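Local coordinates for protein A49R (Vaccinia virus, PDB 4D5T) that inhibits host NF-kappa-B activation by binding BTRC, which diminishes ubiquitination of the NF-kappa-B inhibitor NFKBIA and keeps p65/RELA in the cytoplasm, at residues M9-E12 with L13-S17; F53-T56 with V57-I61; D62-N65 with Y66-L70; I131-V134 with I135-I139. All blocks are in the same frame, centred on the assembly; numbering follows the deposited sequence. Where two conformers were deposited one is given.

Overall arrangement
All four contacts are short-range helix turns within one all-helical Bcl-2-like chain, and they follow one another in sequence: interaction 1 on helix 9-23, interaction 2 on helix 49-61, interactions 3 and 4 at the starts of helices 64-72 and 132-150. Interactions 1 and 2, with centres 11 Å apart, pack directly, Leu13 CD1 lying 3.7 Å from Ile60 CD1. Interaction 4, about 17 Å from each between centres, joins them where Phe53 CD2 meets Ile139 CD1 at 3.8 Å. Three helices distant in sequence thus converge inside the bundle. Interaction 3 opens a surface helix, 28 Å from interaction 4 between centres, tied to interaction 2 by a probable hydrogen bond between Tyr58 OH and Glu64 OE1.

Interaction 1 (M9-E12 with L13-S17)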
loop_
_atom_site.group_PDB
_atom_site.type_symbol
_atom_site.label_atom_id
_atom_site.label_comp_id
_atom_site.label_asym_id
_atom_site.label_seq_id
_atom_site.Cartn_x
_atom_site.Cartn_y
_atom_site.Cartn_z
ATOM N N MET A 9 5.772 -15.756 7.490
ATOM C CA MET A 9 5.150 -14.416 7.438
ATOM C C MET A 9 4.647 -13.829 8.774
ATOM O O MET A 9 4.468 -12.597 8.879
ATOM C CB MET A 9 4.025 -14.408 6.438
ATOM C CG MET A 9 4.507 -14.658 5.024
ATOM S SD MET A 9 5.619 -13.310 4.473
ATOM C CE MET A 9 5.482 -13.465 2.732
ATOM N N HIS A 10 4.428 -14.669 9.795
ATOM C CA HIS A 10 4.100 -14.158 11.121
ATOM C C HIS A 10 5.293 -13.396 11.654
ATOM O O HIS A 10 5.186 -12.273 12.110
ATOM C CB HIS A 10 3.764 -15.273 12.102
ATOM C CG HIS A 10 2.465 -15.952 11.801
ATOM N ND1 HIS A 10 1.241 -15.409 12.165
ATOM C CD2 HIS A 10 2.193 -17.112 11.170
ATOM C CE1 HIS A 10 0.274 -16.223 11.784
ATOM N NE2 HIS A 10 0.824 -17.260 11.175
ATOM N N THR A 11 6.441 -14.044 11.610
ATOM C CA THR A 11 7.691 -13.388 11.974
ATOM C C THR A 11 7.968 -12.172 11.134
ATOM O O THR A 11 8.380 -11.154 11.668
ATOM C CB THR A 11 8.823 -14.382 11.807
ATOM O OG1 THR A 11 8.584 -15.458 12.698
ATOM C CG2 THR A 11 10.178 -13.763 12.168
ATOM N N GLU A 12 7.744 -12.265 9.827
ATOM C CA GLU A 12 8.050 -11.154 8.932
ATOM C C GLU A 12 7.192 -9.940 9.258
ATOM O O GLU A 12 7.686 -8.830 9.361
ATOM C CB GLU A 12 7.840 -11.491 7.480
ATOM C CG GLU A 12 8.414 -10.405 6.560
ATOM C CD GLU A 12 9.935 -10.228 6.674
ATOM O OE1 GLU A 12 10.607 -11.191 7.015
ATOM O OE2 GLU A 12 10.463 -9.140 6.386
ATOM N N LEU A 13 5.890 -10.153 9.471
ATOM C CA LEU A 13 5.007 -9.027 9.754
ATOM C C LEU A 13 5.236 -8.391 11.076
ATOM O O LEU A 13 5.305 -7.156 11.180
ATOM C CB LEU A 13 3.582 -9.439 9.693
ATOM C CG LEU A 13 2.985 -9.391 8.330
ATOM C CD1 LEU A 13 1.556 -9.926 8.481
ATOM C CD2 LEU A 13 2.930 -7.993 7.731
ATOM N N ALA A 14 5.469 -9.187 12.085
ATOM C CA ALA A 14 5.870 -8.688 13.375
ATOM C C ALA A 14 7.131 -7.855 13.282
ATOM O O ALA A 14 7.212 -6.768 13.854
ATOM C CB ALA A 14 6.028 -9.823 14.387
ATOM N N SER A 15 8.151 -8.387 12.612
ATOM C CA SER A 15 9.434 -7.726 12.572
ATOM C C SER A 15 9.373 -6.425 11.749
ATOM O O SER A 15 9.984 -5.428 12.136
ATOM C CB SER A 15 10.516 -8.640 12.014
ATOM O OG SER A 15 10.653 -9.800 12.795
ATOM N N ILE A 16 8.737 -6.451 10.587
ATOM C CA ILE A 16 8.722 -5.248 9.736
ATOM C C ILE A 16 7.847 -4.137 10.364
ATOM O O ILE A 16 8.186 -2.953 10.302
ATOM C CB ILE A 16 8.365 -5.530 8.296
ATOM C CG1 ILE A 16 8.823 -4.372 7.393
ATOM C CG2 ILE A 16 6.907 -5.805 8.112
ATOM C CD1 ILE A 16 10.335 -4.227 7.287
ATOM N N SER A 17 6.757 -4.523 11.018
ATOM C CA SER A 17 5.915 -3.516 11.714
ATOM C C SER A 17 6.673 -2.853 12.881
ATOM O O SER A 17 6.586 -1.628 13.045
ATOM C CB SER A 17 4.563 -4.097 12.185
ATOM O OG SER A 17 4.709 -5.172 13.084
#
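Residues Met9-Glu12 and Leu13-Ser17 form successive turns of one helix, where the amides of Leu13, Ala14, Ser15 and Ile16 bond to the carbonyls of Met9, His10, Thr11 and Glu12, four residues back. The Leu13 N to Met9 O and Ile16 N to Glu12 O bonds both measure 2.9 Å, and Ala14 N to His10 O is slightly longer at 3.1 Å. Thr11 O is gripped twice: Ser15 N and Ser15 OG each lie 2.9 Å from it and arrive from opposite faces of its carbonyl plane. With OG anti to its own carbonyl carbon (chi1 -60°), the hydroxyl lies beside the backbone nitrogen and can share that nitrogen's acceptor. Serine suits this outer surface, since its short polar arm can be satisfied by the helix itself. Thr11 CG2 lies 4.0 Å from Ser15 OG. This is the familiar use of a helical serine hydroxyl as a second donor to the carbonyl at i-4, and it lies near the start of helix 9-23, where the Asp8 carboxylate accepts from the amide of Thr11. On the inner surface Leu13 and Ile16 supply apolar packing. The CB of Leu13 rests 3.4 Å from Met9 O; its two methyls reach Ile60 and Phe53 of helix 49-61, and the side chain also touches Ile146 of helix 132-150. The CG2 branch of Ile16 sits 3.4 Å from Glu12 O, hugging the backbone, and its side chain also touches Ser52. The long side chain of Met9 touches Thr59 and Ile60, and His10 uses ND1 in a hydrogen bond with Arg147 NE.

Interaction 2 (F53-T56 with V57-I61)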
loop_
_atom_site.group_PDB
_atom_site.type_symbol
_atom_site.label_atom_id
_atom_site.label_comp_id
_atom_site.label_asym_id
_atom_site.label_seq_id
_atom_site.Cartn_x
_atom_site.Cartn_y
_atom_site.Cartn_z
ATOM N N PHE A 53 6.800 -3.197 4.419
ATOM C CA PHE A 53 5.494 -3.620 5.007
ATOM C C PHE A 53 4.460 -3.781 3.919
ATOM O O PHE A 53 3.814 -4.850 3.810
ATOM C CB PHE A 53 5.047 -2.658 6.113
ATOM C CG PHE A 53 3.649 -2.912 6.636
ATOM C CD1 PHE A 53 3.440 -3.850 7.631
ATOM C CD2 PHE A 53 2.607 -2.171 6.183
ATOM C CE1 PHE A 53 2.171 -4.118 8.093
ATOM C CE2 PHE A 53 1.311 -2.362 6.748
ATOM C CZ PHE A 53 1.123 -3.357 7.668
ATOM N N LEU A 54 4.297 -2.750 3.092
ATOM C CA LEU A 54 3.280 -2.832 2.025
ATOM C C LEU A 54 3.548 -4.010 1.095
ATOM O O LEU A 54 2.612 -4.709 0.638
ATOM C CB LEU A 54 3.263 -1.523 1.238
ATOM C CG LEU A 54 2.734 -0.310 1.979
ATOM C CD1 LEU A 54 2.933 0.960 1.180
ATOM C CD2 LEU A 54 1.233 -0.462 2.247
ATOM N N ASP A 55 4.815 -4.210 0.722
ATOM C CA ASP A 55 5.195 -5.272 -0.195
ATOM C C ASP A 55 4.930 -6.639 0.413
ATOM O O ASP A 55 4.394 -7.512 -0.241
ATOM C CB ASP A 55 6.692 -5.114 -0.555
ATOM C CG ASP A 55 7.180 -6.154 -1.533
ATOM O OD1 ASP A 55 6.844 -6.038 -2.698
ATOM O OD2 ASP A 55 7.870 -7.085 -1.123
ATOM N N THR A 56 5.267 -6.791 1.688
ATOM C CA THR A 56 4.920 -8.010 2.449
ATOM C C THR A 56 3.419 -8.260 2.478
ATOM O O THR A 56 2.970 -9.363 2.185
ATOM C CB THR A 56 5.558 -7.982 3.817
ATOM O OG1 THR A 56 6.967 -7.990 3.637
ATOM C CG2 THR A 56 5.167 -9.209 4.633
ATOM N N VAL A 57 2.603 -7.221 2.749
ATOM C CA VAL A 57 1.192 -7.408 2.800
ATOM C C VAL A 57 0.649 -7.760 1.432
ATOM O O VAL A 57 -0.196 -8.699 1.271
ATOM C CB VAL A 57 0.480 -6.106 3.333
ATOM C CG1 VAL A 57 -1.050 -6.185 3.222
ATOM C CG2 VAL A 57 0.858 -5.861 4.765
ATOM N N TYR A 58 1.111 -7.048 0.408
ATOM C CA TYR A 58 0.695 -7.348 -0.977
ATOM C C TYR A 58 0.948 -8.842 -1.306
ATOM O O TYR A 58 0.117 -9.535 -1.896
ATOM C CB TYR A 58 1.470 -6.438 -1.921
ATOM C CG TYR A 58 1.081 -6.492 -3.346
ATOM C CD1 TYR A 58 1.641 -7.425 -4.189
ATOM C CD2 TYR A 58 0.160 -5.593 -3.871
ATOM C CE1 TYR A 58 1.315 -7.451 -5.533
ATOM C CE2 TYR A 58 -0.193 -5.621 -5.218
ATOM C CZ TYR A 58 0.370 -6.563 -6.019
ATOM O OH TYR A 58 0.060 -6.590 -7.334
ATOM N N THR A 59 2.113 -9.320 -0.911
ATOM C CA THR A 59 2.557 -10.704 -1.186
ATOM C C THR A 59 1.687 -11.698 -0.407
ATOM O O THR A 59 1.293 -12.722 -0.944
ATOM C CB THR A 59 4.020 -10.891 -0.797
ATOM O OG1 THR A 59 4.805 -10.077 -1.645
ATOM C CG2 THR A 59 4.450 -12.345 -0.990
ATOM N N ILE A 60 1.435 -11.409 0.866
ATOM C CA ILE A 60 0.543 -12.247 1.681
ATOM C C ILE A 60 -0.880 -12.387 1.124
ATOM O O ILE A 60 -1.424 -13.496 1.047
ATOM C CB ILE A 60 0.497 -11.705 3.100
ATOM C CG1 ILE A 60 1.855 -11.976 3.735
ATOM C CG2 ILE A 60 -0.639 -12.316 3.909
ATOM C CD1 ILE A 60 2.027 -11.246 5.023
ATOM N N ILE A 61 -1.451 -11.288 0.685
ATOM C CA ILE A 61 -2.779 -11.277 0.115
ATOM C C ILE A 61 -2.854 -12.100 -1.128
ATOM O O ILE A 61 -3.795 -12.867 -1.296
ATOM C CB ILE A 61 -3.272 -9.832 -0.105
ATOM C CG1 ILE A 61 -3.532 -9.192 1.244
ATOM C CG2 ILE A 61 -4.513 -9.810 -0.978
ATOM C CD1 ILE A 61 -3.835 -7.693 1.185
#
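One face of the Phe53 ring is covered by the CG2 methyl of Val57, which stands 3.9 Å from the ring centroid and only 14° off the ring normal, a CH-pi contact displaced toward the rim on which CZ lies. Both torsions favour it: the ring of Phe53 swings anti to its backbone nitrogen (chi1 172°), while Val57 directs CG2 back beside its own nitrogen and hence over the preceding turn. That methyl is also 3.3 Å from Phe53 O, so the beta-branched valine fills the angle between ring and backbone. The second flat group, the Tyr58 ring, leads away from the preceding turn, has a cation-pi contact with Lys106 and meets the ring of Tyr107 with planes about 40° apart; its OH is hydrogen-bonded to Glu64 OE1 and Asn110 ND2. One turn further along the helix, Thr56 CG2 and Ile60 CD1 touch at 3.8 Å, the isoleucine tip also lying 3.5 Å from Thr56 O. The polar end of Thr56 turns instead to its own helix, OG1 bonding to Ser52 O. On the more polar side, Asp55 O takes two donors from opposite faces of its carbonyl plane, Thr59 N and Thr59 OG1, each at 3.0 Å. Threonine suits this partly exposed position because the helix backbone accepts its hydroxyl. Leu54 faces Val99 and Ile102 of helix 95-109, and Val57 reaches Ile146 of helix 132-150. With partners on helices 9-23, 95-109 and 132-150, helix 49-61 is surrounded as a central helix of this Bcl-2-like bundle.

Interaction 3 (D62-N65 with Y66-L70)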
loop_
_atom_site.group_PDB
_atom_site.type_symbol
_atom_site.label_atom_id
_atom_site.label_comp_id
_atom_site.label_asym_id
_atom_site.label_seq_id
_atom_site.Cartn_x
_atom_site.Cartn_y
_atom_site.Cartn_z
ATOM N N ASP A 62 -1.818 -11.984 -1.990
ATOM C CA ASP A 62 -1.587 -12.860 -3.092
ATOM C C ASP A 62 -2.746 -12.920 -4.076
ATOM O O ASP A 62 -3.134 -14.011 -4.503
ATOM C CB ASP A 62 -1.244 -14.282 -2.570
ATOM C CG ASP A 62 -0.723 -15.222 -3.647
ATOM O OD1 ASP A 62 -0.040 -14.781 -4.592
ATOM O OD2 ASP A 62 -1.022 -16.427 -3.553
ATOM N N GLN A 63 -3.320 -11.767 -4.413
ATOM C CA GLN A 63 -4.479 -11.744 -5.304
ATOM C C GLN A 63 -4.228 -10.999 -6.604
ATOM O O GLN A 63 -5.167 -10.608 -7.279
ATOM C CB GLN A 63 -5.706 -11.212 -4.542
ATOM C CG GLN A 63 -6.113 -12.258 -3.425
ATOM C CD GLN A 63 -6.839 -13.556 -3.891
ATOM O OE1 GLN A 63 -6.801 -13.996 -5.066
ATOM N NE2 GLN A 63 -7.455 -14.241 -2.897
ATOM N N GLU A 64 -2.954 -10.853 -6.977
ATOM C CA GLU A 64 -2.617 -10.051 -8.129
ATOM C C GLU A 64 -3.322 -10.539 -9.422
ATOM O O GLU A 64 -3.961 -9.730 -10.106
ATOM C CB GLU A 64 -1.126 -9.978 -8.338
ATOM C CG GLU A 64 -0.785 -9.191 -9.592
ATOM C CD GLU A 64 0.717 -8.926 -9.712
ATOM O OE1 GLU A 64 1.250 -8.208 -8.892
ATOM O OE2 GLU A 64 1.357 -9.407 -10.662
ATOM N N ASN A 65 -3.278 -11.839 -9.719
ATOM C CA ASN A 65 -3.928 -12.334 -10.968
ATOM C C ASN A 65 -5.463 -12.143 -10.984
ATOM O O ASN A 65 -6.038 -11.679 -11.987
ATOM C CB ASN A 65 -3.579 -13.787 -11.250
ATOM C CG ASN A 65 -2.125 -13.968 -11.631
ATOM O OD1 ASN A 65 -1.446 -13.019 -12.066
ATOM N ND2 ASN A 65 -1.619 -15.182 -11.424
ATOM N N TYR A 66 -6.119 -12.504 -9.887
ATOM C CA TYR A 66 -7.570 -12.294 -9.768
ATOM C C TYR A 66 -7.935 -10.833 -9.929
ATOM O O TYR A 66 -8.859 -10.503 -10.646
ATOM C CB TYR A 66 -8.052 -12.768 -8.395
ATOM C CG TYR A 66 -9.503 -12.426 -8.071
ATOM C CD1 TYR A 66 -10.539 -13.034 -8.748
ATOM C CD2 TYR A 66 -9.822 -11.547 -7.012
ATOM C CE1 TYR A 66 -11.842 -12.713 -8.475
ATOM C CE2 TYR A 66 -11.134 -11.266 -6.671
ATOM C CZ TYR A 66 -12.138 -11.848 -7.407
ATOM O OH TYR A 66 -13.474 -11.567 -7.117
ATOM N N GLN A 67 -7.227 -9.942 -9.244
ATOM C CA GLN A 67 -7.642 -8.521 -9.239
ATOM C C GLN A 67 -7.396 -7.889 -10.595
ATOM O O GLN A 67 -8.131 -6.993 -10.973
ATOM C CB GLN A 67 -6.978 -7.724 -8.105
ATOM C CG GLN A 67 -7.251 -8.239 -6.692
ATOM C CD GLN A 67 -8.679 -8.024 -6.190
ATOM O OE1 GLN A 67 -9.575 -7.649 -6.925
ATOM N NE2 GLN A 67 -8.923 -8.433 -4.983
ATOM N N THR A 68 -6.384 -8.365 -11.301
ATOM C CA THR A 68 -6.081 -7.987 -12.670
ATOM C C THR A 68 -7.209 -8.307 -13.634
ATOM O O THR A 68 -7.580 -7.470 -14.452
ATOM C CB THR A 68 -4.841 -8.776 -13.165
ATOM O OG1 THR A 68 -3.686 -8.336 -12.454
ATOM C CG2 THR A 68 -4.598 -8.630 -14.674
ATOM N N GLU A 69 -7.730 -9.527 -13.531
ATOM C CA GLU A 69 -8.887 -9.959 -14.321
ATOM C C GLU A 69 -10.100 -9.105 -13.942
ATOM O O GLU A 69 -10.796 -8.550 -14.786
ATOM C CB GLU A 69 -9.212 -11.466 -14.073
ATOM C CG GLU A 69 -8.407 -12.521 -14.826
ATOM C CD GLU A 69 -8.147 -12.189 -16.271
ATOM O OE1 GLU A 69 -9.068 -12.336 -17.094
ATOM O OE2 GLU A 69 -7.001 -11.772 -16.561
ATOM N N LEU A 70 -10.305 -8.914 -12.653
ATOM C CA LEU A 70 -11.423 -8.085 -12.207
ATOM C C LEU A 70 -11.324 -6.634 -12.755
ATOM O O LEU A 70 -12.285 -6.100 -13.342
ATOM C CB LEU A 70 -11.504 -8.070 -10.674
ATOM C CG LEU A 70 -12.678 -7.357 -10.019
ATOM C CD1 LEU A 70 -12.952 -7.891 -8.613
ATOM C CD2 LEU A 70 -12.406 -5.871 -9.887
HETATM O O HOH W 1 -4.869 -14.146 -7.828
#
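From its N-cap, Gln63, the chain winds into the first turns of helix 64-72, with Gln67 N bonded to Gln63 O at 2.9 Å, Thr68 N to Glu64 O, and Glu69 N to Asn65 O at 3.1 Å. Just before the N-cap, Asp62 carries a positive phi of 58° and breaks away from the end of helix 49-61, so the chain passes from one helix to the next in a tight turn. Thr68 supports the first turn twice over. Besides its amide, OG1 reaches the same Glu64 O at 2.7 Å, the hydroxyl standing well above the carbonyl plane and the amide arriving from the opposite face. The hydroxyl is placed there by its position beside the backbone nitrogen (chi1 -68°), and a threonine on this partly exposed side can thus satisfy its polar group without leaving the helix. Gln67 lays its aliphatic part along the start of the helix: CG is 3.2 Å from Gln63 O and 4.0 Å from Gln63 CB, an economical use of a long polar residue whose chain bends at chi2. In one of its two conformers, the side chain of Gln63 lies across that of Tyr66, with the amide and ring planes 59° apart, and the nearest approach is from OE1 to Tyr66 CB at 3.8 Å. Early amides of a helix lack carbonyl partners within it. Tyr66 N meets this lack through a water at 2.9 Å, whose further link to OE1 of that Gln63 conformer is weak and tentative.

Interaction 4 (I131-V134 with I135-I139); sequences IKQV and IRENI. With SO4 (sulfate ion), chain I.
Three polar side chains about one turn apart are joined through the amide of Gln133. Its OE1 accepts from Arg136 NH1 at 2.9 Å through an in-plane lone pair, and the bond is nearly straight at 166°; the other end of the same amide, NE2, donates to Glu137 OE1 at 2.9 Å, meeting it from above the carboxylate plane. Both hydrogen-bonding ends of glutamine are thereby used, and its amide is held against rotation. Arg136 has a further partner, a salt bridge from NE to Glu25 OE2. Backbone bonding is regular up to Asn138, whose phi of -125° departs from helical values: its N bonds to Ile135 O, three residues back, and only weakly to Val134 O, while ND2 donates to Val134 O at 3.0 Å, in the carbonyl plane. A sulfate, probably from the crystallisation liquor, accepts at O3 from Lys132 NZ at 2.6 Å and also from the amide of Asn29; NZ donates to Ile27 O as well. Apolar contact comes from Ile131 CD1 against Ile135 CD1 at 3.8 Å. At this start of helix 132-150 of the Bcl-2-like bundle, the outer surface is polar and the isoleucines turn inward: Ile131 meets Ile98 of helix 95-109 and Ile36 of helix 29-40, while Ile135 packs on Val20 of helix 9-23 and Phe50 of helix 49-61.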
loop_
_atom_site.group_PDB
_atom_site.type_symbol
_atom_site.label_atom_id
_atom_site.label_comp_id
_atom_site.label_asym_id
_atom_site.label_seq_id
_atom_site.Cartn_x
_atom_site.Cartn_y
_atom_site.Cartn_z
ATOM N N ILE A 131 0.138 11.048 6.416
ATOM C CA ILE A 131 -0.334 9.855 7.120
ATOM C C ILE A 131 0.592 9.321 8.210
ATOM O O ILE A 131 0.411 8.187 8.690
ATOM C CB ILE A 131 -0.727 8.710 6.130
ATOM C CG1 ILE A 131 0.456 8.170 5.275
ATOM C CG2 ILE A 131 -1.870 9.154 5.216
ATOM C CD1 ILE A 131 0.134 6.881 4.516
ATOM N N LYS A 132 1.684 9.996 8.503
ATOM C CA LYS A 132 2.634 9.480 9.479
ATOM C C LYS A 132 1.938 9.154 10.865
ATOM O O LYS A 132 2.247 8.135 11.463
ATOM C CB LYS A 132 3.855 10.434 9.665
ATOM C CG LYS A 132 4.864 10.348 8.512
ATOM C CD LYS A 132 6.013 11.381 8.547
ATOM C CE LYS A 132 7.040 11.094 9.586
ATOM N NZ LYS A 132 8.202 12.000 9.351
ATOM N N GLN A 133 1.037 10.004 11.363
ATOM C CA GLN A 133 0.393 9.730 12.651
ATOM C C GLN A 133 -0.526 8.535 12.611
ATOM O O GLN A 133 -0.554 7.740 13.538
ATOM C CB GLN A 133 -0.370 10.936 13.144
ATOM C CG GLN A 133 -1.215 10.638 14.371
ATOM C CD GLN A 133 -0.413 10.279 15.609
ATOM O OE1 GLN A 133 0.794 10.521 15.697
ATOM N NE2 GLN A 133 -1.104 9.669 16.581
ATOM N N VAL A 134 -1.220 8.371 11.488
ATOM C CA VAL A 134 -2.065 7.215 11.359
ATOM C C VAL A 134 -1.190 5.938 11.278
ATOM O O VAL A 134 -1.595 4.907 11.789
ATOM C CB VAL A 134 -2.952 7.341 10.111
ATOM C CG1 VAL A 134 -3.944 6.237 10.114
ATOM C CG2 VAL A 134 -3.713 8.630 10.204
ATOM N N ILE A 135 -0.026 5.987 10.649
ATOM C CA ILE A 135 0.867 4.798 10.638
ATOM C C ILE A 135 1.320 4.501 12.126
ATOM O O ILE A 135 1.202 3.384 12.572
ATOM C CB ILE A 135 2.068 5.007 9.707
ATOM C CG1 ILE A 135 1.581 5.085 8.206
ATOM C CG2 ILE A 135 3.126 3.897 9.758
ATOM C CD1 ILE A 135 2.563 5.605 7.189
ATOM N N ARG A 136 1.806 5.527 12.819
ATOM C CA ARG A 136 2.353 5.382 14.172
ATOM C C ARG A 136 1.339 4.751 15.095
ATOM O O ARG A 136 1.662 3.890 15.896
ATOM C CB ARG A 136 2.463 6.767 14.880
ATOM C CG ARG A 136 3.725 7.505 14.732
ATOM C CD ARG A 136 3.820 8.829 15.507
ATOM N NE ARG A 136 4.640 9.657 14.655
ATOM C CZ ARG A 136 4.276 10.705 13.927
ATOM N NH1 ARG A 136 3.057 11.240 13.978
ATOM N NH2 ARG A 136 5.213 11.324 13.184
ATOM N N GLU A 137 0.142 5.294 15.049
ATOM C CA GLU A 137 -0.872 4.920 15.975
ATOM C C GLU A 137 -1.404 3.492 15.755
ATOM O O GLU A 137 -1.940 2.894 16.685
ATOM C CB GLU A 137 -1.955 5.997 15.910
ATOM C CG GLU A 137 -2.977 6.008 17.024
ATOM C CD GLU A 137 -3.798 7.282 17.173
ATOM O OE1 GLU A 137 -3.655 8.357 16.506
ATOM O OE2 GLU A 137 -4.598 7.197 18.108
ATOM N N ASN A 138 -1.342 3.001 14.520
ATOM C CA ASN A 138 -2.064 1.810 14.158
ATOM C C ASN A 138 -1.260 0.644 13.542
ATOM O O ASN A 138 -1.809 -0.445 13.399
ATOM C CB ASN A 138 -3.175 2.193 13.155
ATOM C CG ASN A 138 -4.191 3.123 13.729
ATOM O OD1 ASN A 138 -4.952 2.742 14.631
ATOM N ND2 ASN A 138 -4.117 4.412 13.325
ATOM N N ILE A 139 0.028 0.806 13.191
ATOM C CA ILE A 139 0.688 -0.278 12.457
ATOM C C ILE A 139 0.844 -1.616 13.190
ATOM O O ILE A 139 0.690 -2.704 12.602
ATOM C CB ILE A 139 2.063 0.132 11.828
ATOM C CG1 ILE A 139 2.475 -0.938 10.771
ATOM C CG2 ILE A 139 3.121 0.412 12.859
ATOM C CD1 ILE A 139 3.098 -0.424 9.564
HETATM S S SO4 I . 7.746 15.609 8.481
HETATM O O1 SO4 I . 8.654 15.626 7.300
HETATM O O2 SO4 I . 8.389 16.028 9.733
HETATM O O3 SO4 I . 7.220 14.272 8.589
HETATM O O4 SO4 I . 6.630 16.536 8.222
#